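Local coordinates for protein putative rRNA methyltransferase (PDB 4RWZ) that probably methylates 16S ribosomal RNA, conferring aminoglycoside resistance, at residues L21-V31 with L94-N104. Residues are numbered along the deposited sequence; the frame is centred on the assembly and turned at random.
Sequences LAGHARVLIDV and LAGLAHTLTLN
Ile29 and Thr102 lie at the heart of two neighbouring parallel strands, 26-31 and 98-104, in the middle of the seven-stranded Rossmann-like methyltransferase sheet. Thr102 N donates to Ile29 O (2.8 Å), and flanking backbone bonds run from Ile29 N to Thr100 O and from Val31 N to Thr102 O. One face is tightly packed and apolar: Ile29 CD1 rests on Ala98 CB at 3.8 Å, while Leu101 has CG anti to its own backbone N (chi1 173°), which carries CD1 across to Val31 CG2 at 3.5 Å. On the other face Leu28 CD1 meets the methyl of Thr102, whose hydroxyl donates to Asp30 OD1 (2.7 Å) from above the carboxylate plane. Thr33 binds the second oxygen, OD2.

The solvent side is confined to the flank where exposed Arg26 lies over partly exposed His99, with Val27 and Leu97 still packed beneath. There the chain turns a corner at His99, and Val27 O accepts from both His99 N and Thr100 N. Val27 N returns a bond to ND1 of the His99 ring (3.0 Å), tilted from the ring plane. Arg26 CG sits 4.2 Å from the ring centroid in a CH-pi contact.

Because Val27 N donates to ND1, that nitrogen must carry a lone pair, so a neutral His99 would hold its proton on NE2; at the other end, one water joins Asp30 OD1 to Asn104 N and another joins OD2 to Asn104 ND2, fixing the carboxylate at the C-terminal ends of these two strands.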
loop_
_atom_site.group_PDB
_atom_site.type_symbol
_atom_site.label_atom_id
_atom_site.label_comp_id
_atom_site.label_asym_id
_atom_site.label_seq_id
_atom_site.Cartn_x
_atom_site.Cartn_y
_atom_site.Cartn_z
ATOM N N LEU A 21 -13.422 1.238 -11.715
ATOM C CA LEU A 21 -13.779 0.510 -10.510
ATOM C C LEU A 21 -15.108 -0.186 -10.650
ATOM O O LEU A 21 -15.299 -1.284 -10.118
ATOM C CB LEU A 21 -13.863 1.472 -9.319
ATOM C CG LEU A 21 -12.504 1.928 -8.787
ATOM C CD1 LEU A 21 -12.623 2.976 -7.683
ATOM C CD2 LEU A 21 -11.719 0.735 -8.284
ATOM N N ALA A 22 -16.027 0.467 -11.352
ATOM C CA ALA A 22 -17.384 -0.035 -11.497
ATOM C C ALA A 22 -17.348 -1.481 -11.946
ATOM O O ALA A 22 -16.633 -1.824 -12.892
ATOM C CB ALA A 22 -18.157 0.816 -12.491
ATOM N N GLY A 23 -18.073 -2.342 -11.237
ATOM C CA GLY A 23 -18.125 -3.745 -11.613
ATOM C C GLY A 23 -17.313 -4.633 -10.696
ATOM O O GLY A 23 -17.588 -5.823 -10.574
ATOM N N HIS A 24 -16.296 -4.052 -10.056
ATOM C CA HIS A 24 -15.455 -4.805 -9.136
ATOM C C HIS A 24 -15.966 -4.728 -7.703
ATOM O O HIS A 24 -16.300 -3.656 -7.204
ATOM C CB HIS A 24 -14.019 -4.285 -9.204
ATOM C CG HIS A 24 -13.424 -4.369 -10.565
ATOM N ND1 HIS A 24 -13.509 -3.346 -11.485
ATOM C CD2 HIS A 24 -12.723 -5.359 -11.167
ATOM C CE1 HIS A 24 -12.911 -3.714 -12.604
ATOM N NE2 HIS A 24 -12.409 -4.926 -12.434
ATOM N N ALA A 25 -15.985 -5.873 -7.037
ATOM C CA ALA A 25 -16.513 -5.968 -5.690
ATOM C C ALA A 25 -15.541 -5.450 -4.621
ATOM O O ALA A 25 -15.965 -5.008 -3.556
ATOM C CB ALA A 25 -16.892 -7.404 -5.392
ATOM N N ARG A 26 -14.239 -5.543 -4.887
ATOM C CA ARG A 26 -13.223 -5.173 -3.895
ATOM C C ARG A 26 -12.114 -4.371 -4.530
ATOM O O ARG A 26 -11.928 -4.414 -5.755
ATOM C CB ARG A 26 -12.634 -6.431 -3.242
ATOM C CG ARG A 26 -13.640 -7.175 -2.314
ATOM C CD ARG A 26 -13.100 -8.507 -1.824
ATOM N NE ARG A 26 -11.978 -8.392 -0.895
ATOM C CZ ARG A 26 -12.093 -8.113 0.404
ATOM N NH1 ARG A 26 -13.295 -7.908 0.936
ATOM N NH2 ARG A 26 -11.010 -8.040 1.173
ATOM N N VAL A 27 -11.377 -3.655 -3.684
ATOM C CA VAL A 27 -10.214 -2.893 -4.106
ATOM C C VAL A 27 -9.037 -3.212 -3.213
ATOM O O VAL A 27 -9.157 -3.262 -1.978
ATOM C CB VAL A 27 -10.482 -1.368 -4.009
ATOM C CG1 VAL A 27 -9.221 -0.558 -4.411
ATOM C CG2 VAL A 27 -11.696 -0.986 -4.859
ATOM N N LEU A 28 -7.893 -3.462 -3.843
ATOM C CA LEU A 28 -6.641 -3.677 -3.141
ATOM C C LEU A 28 -5.701 -2.564 -3.558
ATOM O O LEU A 28 -5.660 -2.208 -4.742
ATOM C CB LEU A 28 -6.058 -5.040 -3.570
ATOM C CG LEU A 28 -4.590 -5.316 -3.351
ATOM C CD1 LEU A 28 -4.246 -5.458 -1.862
ATOM C CD2 LEU A 28 -4.205 -6.642 -4.102
ATOM N N ILE A 29 -5.017 -1.950 -2.585
ATOM C CA ILE A 29 -3.973 -0.974 -2.928
ATOM C C ILE A 29 -2.693 -1.439 -2.307
ATOM O O ILE A 29 -2.632 -1.729 -1.103
ATOM C CB ILE A 29 -4.337 0.439 -2.449
ATOM C CG1 ILE A 29 -5.690 0.840 -3.108
ATOM C CG2 ILE A 29 -3.146 1.432 -2.753
ATOM C CD1 ILE A 29 -6.197 2.271 -2.639
ATOM N N ASP A 30 -1.636 -1.505 -3.112
ATOM C CA ASP A 30 -0.338 -1.965 -2.621
ATOM C C ASP A 30 0.606 -0.773 -2.644
ATOM O O ASP A 30 0.935 -0.307 -3.708
ATOM C CB ASP A 30 0.191 -3.069 -3.572
ATOM C CG ASP A 30 1.555 -3.654 -3.122
ATOM O OD1 ASP A 30 1.731 -3.879 -1.890
ATOM O OD2 ASP A 30 2.467 -3.967 -3.996
ATOM N N VAL A 31 1.046 -0.285 -1.479
ATOM C CA VAL A 31 1.860 0.951 -1.437
ATOM C C VAL A 31 3.322 0.576 -1.430
ATOM O O VAL A 31 3.725 -0.335 -0.677
ATOM C CB VAL A 31 1.477 1.743 -0.157
ATOM C CG1 VAL A 31 2.416 2.907 0.070
ATOM C CG2 VAL A 31 0.093 2.222 -0.338
ATOM N N LEU A 94 -7.623 8.285 -4.464
ATOM C CA LEU A 94 -7.627 6.931 -3.858
ATOM C C LEU A 94 -8.242 6.950 -2.474
ATOM O O LEU A 94 -8.425 5.903 -1.849
ATOM C CB LEU A 94 -6.213 6.365 -3.761
ATOM C CG LEU A 94 -5.466 6.204 -5.070
ATOM C CD1 LEU A 94 -4.072 5.668 -4.758
ATOM C CD2 LEU A 94 -6.232 5.246 -5.981
ATOM N N ALA A 95 -8.616 8.118 -1.989
ATOM C CA ALA A 95 -9.146 8.184 -0.619
ATOM C C ALA A 95 -10.337 7.312 -0.358
ATOM O O ALA A 95 -11.274 7.300 -1.150
ATOM C CB ALA A 95 -9.470 9.661 -0.229
ATOM N N GLY A 96 -10.293 6.571 0.762
ATOM C CA GLY A 96 -11.408 5.764 1.198
ATOM C C GLY A 96 -11.743 4.582 0.309
ATOM O O GLY A 96 -12.795 4.001 0.487
ATOM N N LEU A 97 -10.865 4.183 -0.612
ATOM C CA LEU A 97 -11.232 3.100 -1.524
ATOM C C LEU A 97 -10.882 1.678 -1.097
ATOM O O LEU A 97 -11.589 0.738 -1.498
ATOM C CB LEU A 97 -10.594 3.294 -2.912
ATOM C CG LEU A 97 -11.029 4.467 -3.778
ATOM C CD1 LEU A 97 -10.287 4.308 -5.126
ATOM C CD2 LEU A 97 -12.535 4.508 -3.968
ATOM N N ALA A 98 -9.783 1.480 -0.354
ATOM C CA ALA A 98 -9.223 0.105 -0.259
ATOM C C ALA A 98 -9.976 -0.762 0.725
ATOM O O ALA A 98 -10.198 -0.350 1.854
ATOM C CB ALA A 98 -7.699 0.118 0.120
ATOM N N HIS A 99 -10.365 -1.965 0.294
ATOM C CA HIS A 99 -10.773 -3.013 1.244
ATOM C C HIS A 99 -9.535 -3.609 1.885
ATOM O O HIS A 99 -9.581 -4.031 3.035
ATOM C CB HIS A 99 -11.513 -4.153 0.530
ATOM C CG HIS A 99 -12.840 -3.753 0.002
ATOM N ND1 HIS A 99 -12.999 -3.092 -1.197
ATOM C CD2 HIS A 99 -14.085 -3.914 0.519
ATOM C CE1 HIS A 99 -14.287 -2.870 -1.400
ATOM N NE2 HIS A 99 -14.961 -3.347 -0.370
ATOM N N THR A 100 -8.424 -3.618 1.132
ATOM C CA THR A 100 -7.134 -4.135 1.618
ATOM C C THR A 100 -6.008 -3.223 1.171
ATOM O O THR A 100 -5.916 -2.915 -0.034
ATOM C CB THR A 100 -6.858 -5.548 1.036
ATOM O OG1 THR A 100 -8.016 -6.379 1.256
ATOM C CG2 THR A 100 -5.615 -6.165 1.694
ATOM N N LEU A 101 -5.144 -2.806 2.108
ATOM C CA LEU A 101 -3.978 -1.984 1.761
ATOM C C LEU A 101 -2.765 -2.781 2.192
ATOM O O LEU A 101 -2.628 -3.087 3.372
ATOM C CB LEU A 101 -4.009 -0.689 2.563
ATOM C CG LEU A 101 -2.795 0.248 2.470
ATOM C CD1 LEU A 101 -2.738 0.745 1.117
ATOM C CD2 LEU A 101 -3.080 1.405 3.503
ATOM N N THR A 102 -1.879 -3.108 1.260
ATOM C CA THR A 102 -0.717 -3.927 1.585
ATOM C C THR A 102 0.595 -3.120 1.559
ATOM O O THR A 102 0.770 -2.190 0.744
ATOM C CB THR A 102 -0.586 -5.150 0.637
ATOM O OG1 THR A 102 -0.541 -4.680 -0.730
ATOM C CG2 THR A 102 -1.794 -6.124 0.846
ATOM N N LEU A 103 1.484 -3.423 2.517
ATOM C CA LEU A 103 2.871 -2.875 2.487
ATOM C C LEU A 103 3.763 -4.083 2.609
ATOM O O LEU A 103 3.900 -4.655 3.695
ATOM C CB LEU A 103 3.132 -1.941 3.663
ATOM C CG LEU A 103 2.359 -0.619 3.476
ATOM C CD1 LEU A 103 1.167 -0.758 4.266
ATOM C CD2 LEU A 103 3.090 0.641 3.837
ATOM N N ASN A 104 4.353 -4.486 1.493
ATOM C CA ASN A 104 5.185 -5.700 1.436
ATOM C C ASN A 104 6.641 -5.314 1.465
ATOM O O ASN A 104 7.137 -4.770 0.489
ATOM C CB ASN A 104 4.933 -6.433 0.123
ATOM C CG ASN A 104 3.563 -7.044 0.076
ATOM O OD1 ASN A 104 3.167 -7.683 1.031
ATOM N ND2 ASN A 104 2.820 -6.829 -1.010
HETATM O O HOH W 1 4.060 -3.085 -0.944
HETATM O O HOH W 2 4.509 -5.458 -3.361
#